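Local coordinates for mandelate racemase / muconate lactonizing enzyme, C-terminal domain protein (PDB 4JHM) that is of unknown function but has the two-domain build of the enolase superfamily, a capping alpha+beta domain joined to a TIM-type barrel, at residues 9-14 and 76-81; 68-73 and 105-110. One frame throughout, in Å; residues are numbered along the deposited sequence.

Interaction 1 of 2, residues 9-14 and 76-81; sequences SRVELY and GLIGKN
Val11 meets Leu77 and Ile78 through a single methyl, CG1, and this shared tip carries the whole apolar contact. The nearer partner is Ile78, whose CD1 lies 4.3 Å from Val11 CG1; Leu77 adds CD1 at 4.5 Å from the same Val11 CG1. Ile78 gets there through the bend in its side chain: the second torsion, at 72°, folds CD1 out of an extended course and brings it to the strand. Both approaches are loose, and no hydrogen bond joins the two segments.

Residues 9-14 belong to strand 8-16, an inner strand of the antiparallel sheet of the N-terminal capping domain, flanked by strands 34-44 and 369-376. Val11 turns its side chain to the face over which the loop after helix 65-73 passes, and Leu77 continues from there onto Leu88 and Trp91 of helix 85-92. The loop is shaped by a backbone hydrogen bond from Lys80 N to Leu77 O (2.8 Å), closing a turn of roughly type II with Gly79 at positive phi.

Polar pairing is left to the other face of the strand. There Arg10 NH2 gives a 2.6 Å salt-bridging bond to Glu12 OE2, which lies nearly in the guanidinium plane and receives it on its anti lone pair. Arg10 NH1 is held separately, by Glu376.

Interaction 2 of 2, residues 68-73 and 105-110; sequences ESLRTI and SPIDIA
Leu70 and Ile107 mark where the backbones come nearest, their CA atoms 8.8 Å apart, a spacing that leaves the contact to side chains. Each segment is helical: 68-73 lies in helix 65-73, and 105-110 in the longer helix 100-119, so that this is helix-helix packing inside the N-terminal capping domain of an enolase-superfamily protein. The longer helix is kinked at Pro106, whose ring nitrogen has no N-H to give, and Ile107 N also makes no bond to the turn before; within the segment, Ile109 N to Ser105 O and Ala110 N to Pro106 O keep the helical pattern.

Ile107 provides the central group. Its CD1 is 3.5 Å from Leu70 CD2 and 3.7 Å from Ile73 CG2, touching two residues that stand one helical turn apart. With CG1 anti to its carbonyl carbon (chi1 -55°) and the chain then nearly extended, Ile107 sends this end methyl across to the other helix. Leu70 and Ile107 run past each other in opposite senses, and Leu70 CD2 also rests against Ile107 CG1 at 3.7 Å. Ile73 meets the same methyl at a slant, using its CG2 branch.

All three side chains are buried. Strand 34-44 extends the apolar layer, with Val40 under both Leu70 and Pro106, while Val74 and Leu77 add to it around Ile107. The far side of helix 65-73 faces a second subunit, where Arg71 makes a cation-pi contact with Phe61 of that neighbouring chain and Thr72 O accepts from its Asn60 ND2. Thr72 also bonds within its own helix: Ser69 O receives both Thr72 N and Thr72 OG1, the hydroxyl 2.8 Å from Ser69 O and tilted 21° from the carbonyl plane.

Overall arrangement
Interactions 1 and 2 have centres about 10 Å apart and belong to one continuous apolar layer of the capping domain, between its antiparallel sheet and its helices. Along the chain their segments alternate, in the order 9-14, 68-73, 76-81, 105-110, so helix 65-73 serves interaction 2 and the loop that follows it serves interaction 1. They also touch directly: Leu13 CD1 packs on Leu70 CB at 3.6 Å, and Leu77 CD1 on Ile107 CG2 at 3.7 Å. Strand 8-16, helix 65-73 and helix 100-119 are thereby joined, and Asp108 of helix 100-119 bonds to Thr280 of helix 279-291, which ties the capping domain to the barrel.

Interaction 1 of 2, residues 9-14 and 76-81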
loop_
_atom_site.group_PDB
_atom_site.type_symbol
_atom_site.label_atom_id
_atom_site.label_comp_id
_atom_site.label_asym_id
_atom_site.label_seq_id
_atom_site.Cartn_x
_atom_site.Cartn_y
_atom_site.Cartn_z
ATOM N N SER A 9 37.278 -33.848 -19.013
ATOM C CA SER A 9 37.925 -34.796 -19.917
ATOM C C SER A 9 36.897 -35.628 -20.689
ATOM O O SER A 9 37.116 -35.989 -21.847
ATOM C CB SER A 9 38.854 -35.711 -19.105
ATOM O OG SER A 9 39.201 -36.889 -19.810
ATOM N N ARG A 10 35.765 -35.903 -20.043
ATOM C CA ARG A 10 34.790 -36.860 -20.551
ATOM C C ARG A 10 33.504 -36.772 -19.725
ATOM O O ARG A 10 33.546 -36.452 -18.536
ATOM C CB ARG A 10 35.392 -38.269 -20.468
ATOM C CG ARG A 10 34.405 -39.424 -20.571
ATOM C CD ARG A 10 35.039 -40.715 -20.064
ATOM N NE ARG A 10 34.150 -41.870 -20.176
ATOM C CZ ARG A 10 34.269 -42.825 -21.096
ATOM N NH1 ARG A 10 35.248 -42.779 -21.993
ATOM N NH2 ARG A 10 33.411 -43.836 -21.119
ATOM N N VAL A 11 32.362 -37.041 -20.353
ATOM C CA VAL A 11 31.095 -37.091 -19.616
ATOM C C VAL A 11 30.244 -38.294 -20.031
ATOM O O VAL A 11 30.225 -38.684 -21.198
ATOM C CB VAL A 11 30.278 -35.789 -19.776
ATOM C CG1 VAL A 11 31.194 -34.573 -19.715
ATOM C CG2 VAL A 11 29.485 -35.794 -21.071
ATOM N N GLU A 12 29.557 -38.885 -19.058
ATOM C CA GLU A 12 28.675 -40.023 -19.305
ATOM C C GLU A 12 27.276 -39.723 -18.783
ATOM O O GLU A 12 27.112 -39.302 -17.636
ATOM C CB GLU A 12 29.207 -41.273 -18.610
ATOM C CG GLU A 12 30.488 -41.829 -19.202
ATOM C CD GLU A 12 31.022 -43.011 -18.419
ATOM O OE1 GLU A 12 30.569 -43.227 -17.274
ATOM O OE2 GLU A 12 31.902 -43.719 -18.946
ATOM N N LEU A 13 26.270 -39.944 -19.620
ATOM C CA LEU A 13 24.891 -39.724 -19.213
ATOM C C LEU A 13 24.180 -41.052 -19.031
ATOM O O LEU A 13 24.337 -41.955 -19.846
ATOM C CB LEU A 13 24.156 -38.887 -20.255
ATOM C CG LEU A 13 24.796 -37.545 -20.612
ATOM C CD1 LEU A 13 23.839 -36.724 -21.464
ATOM C CD2 LEU A 13 25.199 -36.791 -19.354
ATOM N N TYR A 14 23.398 -41.165 -17.961
ATOM C CA TYR A 14 22.648 -42.386 -17.688
ATOM C C TYR A 14 21.205 -42.096 -17.291
ATOM O O TYR A 14 20.901 -41.068 -16.682
ATOM C CB TYR A 14 23.325 -43.191 -16.581
ATOM C CG TYR A 14 24.697 -43.685 -16.953
ATOM C CD1 TYR A 14 24.857 -44.837 -17.705
ATOM C CD2 TYR A 14 25.834 -42.997 -16.557
ATOM C CE1 TYR A 14 26.113 -45.292 -18.054
ATOM C CE2 TYR A 14 27.096 -43.444 -16.899
ATOM C CZ TYR A 14 27.228 -44.592 -17.648
ATOM O OH TYR A 14 28.475 -45.042 -17.994
ATOM N N GLY A 76 29.353 -29.147 -24.959
ATOM C CA GLY A 76 30.129 -27.928 -24.750
ATOM C C GLY A 76 30.922 -27.915 -23.454
ATOM O O GLY A 76 31.754 -27.032 -23.245
ATOM N N LEU A 77 30.674 -28.891 -22.585
ATOM C CA LEU A 77 31.387 -28.975 -21.311
ATOM C C LEU A 77 32.861 -29.291 -21.530
ATOM O O LEU A 77 33.730 -28.708 -20.883
ATOM C CB LEU A 77 30.748 -30.025 -20.395
ATOM C CG LEU A 77 29.330 -29.704 -19.909
ATOM C CD1 LEU A 77 28.758 -30.862 -19.101
ATOM C CD2 LEU A 77 29.303 -28.419 -19.091
ATOM N N ILE A 78 33.137 -30.218 -22.442
ATOM C CA ILE A 78 34.508 -30.553 -22.815
ATOM C C ILE A 78 35.313 -29.271 -23.011
ATOM O O ILE A 78 35.094 -28.535 -23.973
ATOM C CB ILE A 78 34.540 -31.380 -24.116
ATOM C CG1 ILE A 78 34.278 -32.859 -23.818
ATOM C CG2 ILE A 78 35.873 -31.224 -24.825
ATOM C CD1 ILE A 78 32.848 -33.169 -23.445
ATOM N N GLY A 79 36.233 -29.001 -22.090
ATOM C CA GLY A 79 37.048 -27.787 -22.144
ATOM C C GLY A 79 36.918 -26.913 -20.906
ATOM O O GLY A 79 37.883 -26.291 -20.473
ATOM N N LYS A 80 35.723 -26.870 -20.330
ATOM C CA LYS A 80 35.455 -25.986 -19.194
ATOM C C LYS A 80 36.138 -26.492 -17.920
ATOM O O LYS A 80 36.521 -27.660 -17.828
ATOM C CB LYS A 80 33.939 -25.831 -18.977
ATOM N N ASN A 81 36.299 -25.596 -16.950
ATOM C CA ASN A 81 36.892 -25.940 -15.665
ATOM C C ASN A 81 35.811 -26.120 -14.605
ATOM O O ASN A 81 35.180 -25.153 -14.190
ATOM C CB ASN A 81 37.882 -24.859 -15.229
ATOM C CG ASN A 81 38.600 -25.205 -13.935
ATOM O OD1 ASN A 81 38.205 -26.119 -13.211
ATOM N ND2 ASN A 81 39.662 -24.470 -13.638
#

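Interaction 2 of 2, residues 68-73 and 105-110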
loop_
_atom_site.group_PDB
_atom_site.type_symbol
_atom_site.label_atom_id
_atom_site.label_comp_id
_atom_site.label_asym_id
_atom_site.label_seq_id
_atom_site.Cartn_x
_atom_site.Cartn_y
_atom_site.Cartn_z
ATOM N N GLU A 68 17.828 -36.676 -22.618
ATOM C CA GLU A 68 17.902 -36.200 -23.995
ATOM C C GLU A 68 18.078 -34.686 -24.035
ATOM O O GLU A 68 18.592 -34.137 -25.007
ATOM C CB GLU A 68 16.650 -36.620 -24.767
ATOM C CG GLU A 68 16.887 -36.845 -26.250
ATOM C CD GLU A 68 18.049 -37.792 -26.540
ATOM O OE1 GLU A 68 18.110 -38.887 -25.942
ATOM O OE2 GLU A 68 18.902 -37.445 -27.381
ATOM N N SER A 69 17.640 -34.021 -22.971
ATOM C CA SER A 69 17.891 -32.598 -22.788
ATOM C C SER A 69 19.360 -32.397 -22.456
ATOM O O SER A 69 20.011 -31.503 -22.987
ATOM C CB SER A 69 17.029 -32.047 -21.653
ATOM O OG SER A 69 17.431 -30.736 -21.299
ATOM N N LEU A 70 19.871 -33.248 -21.575
ATOM C CA LEU A 70 21.274 -33.229 -21.188
ATOM C C LEU A 70 22.185 -33.471 -22.381
ATOM O O LEU A 70 23.278 -32.908 -22.461
ATOM C CB LEU A 70 21.536 -34.288 -20.114
ATOM C CG LEU A 70 21.269 -33.831 -18.679
ATOM C CD1 LEU A 70 20.931 -35.011 -17.783
ATOM C CD2 LEU A 70 22.470 -33.067 -18.140
ATOM N N ARG A 71 21.734 -34.309 -23.307
ATOM C CA ARG A 71 22.514 -34.617 -24.501
ATOM C C ARG A 71 22.894 -33.362 -25.278
ATOM O O ARG A 71 24.000 -33.261 -25.799
ATOM C CB ARG A 71 21.732 -35.552 -25.425
ATOM C CG ARG A 71 22.434 -35.837 -26.745
ATOM C CD ARG A 71 21.668 -36.855 -27.575
ATOM N NE ARG A 71 22.543 -37.592 -28.481
ATOM C CZ ARG A 71 22.728 -37.291 -29.761
ATOM N NH1 ARG A 71 22.093 -36.263 -30.308
ATOM N NH2 ARG A 71 23.550 -38.029 -30.500
ATOM N N THR A 72 21.966 -32.413 -25.361
ATOM C CA THR A 72 22.162 -31.221 -26.172
ATOM C C THR A 72 22.999 -30.175 -25.440
ATOM O O THR A 72 23.526 -29.248 -26.054
ATOM C CB THR A 72 20.808 -30.608 -26.589
ATOM O OG1 THR A 72 20.102 -30.139 -25.434
ATOM C CG2 THR A 72 19.958 -31.642 -27.304
ATOM N N ILE A 73 23.130 -30.339 -24.128
ATOM C CA ILE A 73 23.823 -29.367 -23.291
ATOM C C ILE A 73 25.308 -29.680 -23.133
ATOM O O ILE A 73 26.156 -28.797 -23.273
ATOM C CB ILE A 73 23.209 -29.331 -21.882
ATOM C CG1 ILE A 73 21.810 -28.716 -21.922
ATOM C CG2 ILE A 73 24.097 -28.542 -20.935
ATOM C CD1 ILE A 73 21.066 -28.828 -20.608
ATOM N N SER A 105 20.697 -29.093 -13.321
ATOM C CA SER A 105 21.083 -29.213 -11.916
ATOM C C SER A 105 22.166 -30.264 -11.666
ATOM O O SER A 105 23.084 -30.028 -10.886
ATOM C CB SER A 105 19.859 -29.507 -11.047
ATOM O OG SER A 105 18.987 -28.385 -11.004
ATOM N N PRO A 106 22.072 -31.427 -12.326
ATOM C CA PRO A 106 23.079 -32.467 -12.087
ATOM C C PRO A 106 24.494 -32.079 -12.533
ATOM O O PRO A 106 25.473 -32.527 -11.939
ATOM C CB PRO A 106 22.570 -33.656 -12.912
ATOM C CG PRO A 106 21.136 -33.364 -13.203
ATOM C CD PRO A 106 21.031 -31.872 -13.266
ATOM N N ILE A 107 24.601 -31.256 -13.571
ATOM C CA ILE A 107 25.908 -30.855 -14.077
ATOM C C ILE A 107 26.579 -29.920 -13.078
ATOM O O ILE A 107 27.742 -30.100 -12.740
ATOM C CB ILE A 107 25.810 -30.156 -15.449
ATOM C CG1 ILE A 107 25.072 -31.048 -16.454
ATOM C CG2 ILE A 107 27.198 -29.811 -15.971
ATOM C CD1 ILE A 107 24.538 -30.305 -17.660
ATOM N N ASP A 108 25.846 -28.919 -12.603
ATOM C CA ASP A 108 26.381 -28.016 -11.589
ATOM C C ASP A 108 26.794 -28.819 -10.362
ATOM O O ASP A 108 27.881 -28.632 -9.814
ATOM C CB ASP A 108 25.344 -26.958 -11.204
ATOM C CG ASP A 108 25.738 -26.174 -9.959
ATOM O OD1 ASP A 108 25.546 -26.697 -8.839
ATOM O OD2 ASP A 108 26.227 -25.030 -10.103
ATOM N N ILE A 109 25.917 -29.724 -9.947
ATOM C CA ILE A 109 26.143 -30.530 -8.759
ATOM C C ILE A 109 27.409 -31.365 -8.903
ATOM O O ILE A 109 28.213 -31.460 -7.974
ATOM C CB ILE A 109 24.934 -31.444 -8.485
ATOM C CG1 ILE A 109 23.749 -30.610 -7.993
ATOM C CG2 ILE A 109 25.286 -32.503 -7.449
ATOM C CD1 ILE A 109 22.414 -31.310 -8.102
ATOM N N ALA A 110 27.583 -31.957 -10.079
ATOM C CA ALA A 110 28.740 -32.799 -10.354
ATOM C C ALA A 110 30.050 -32.012 -10.271
ATOM O O ALA A 110 31.107 -32.580 -9.993
ATOM C CB ALA A 110 28.599 -33.446 -11.722
#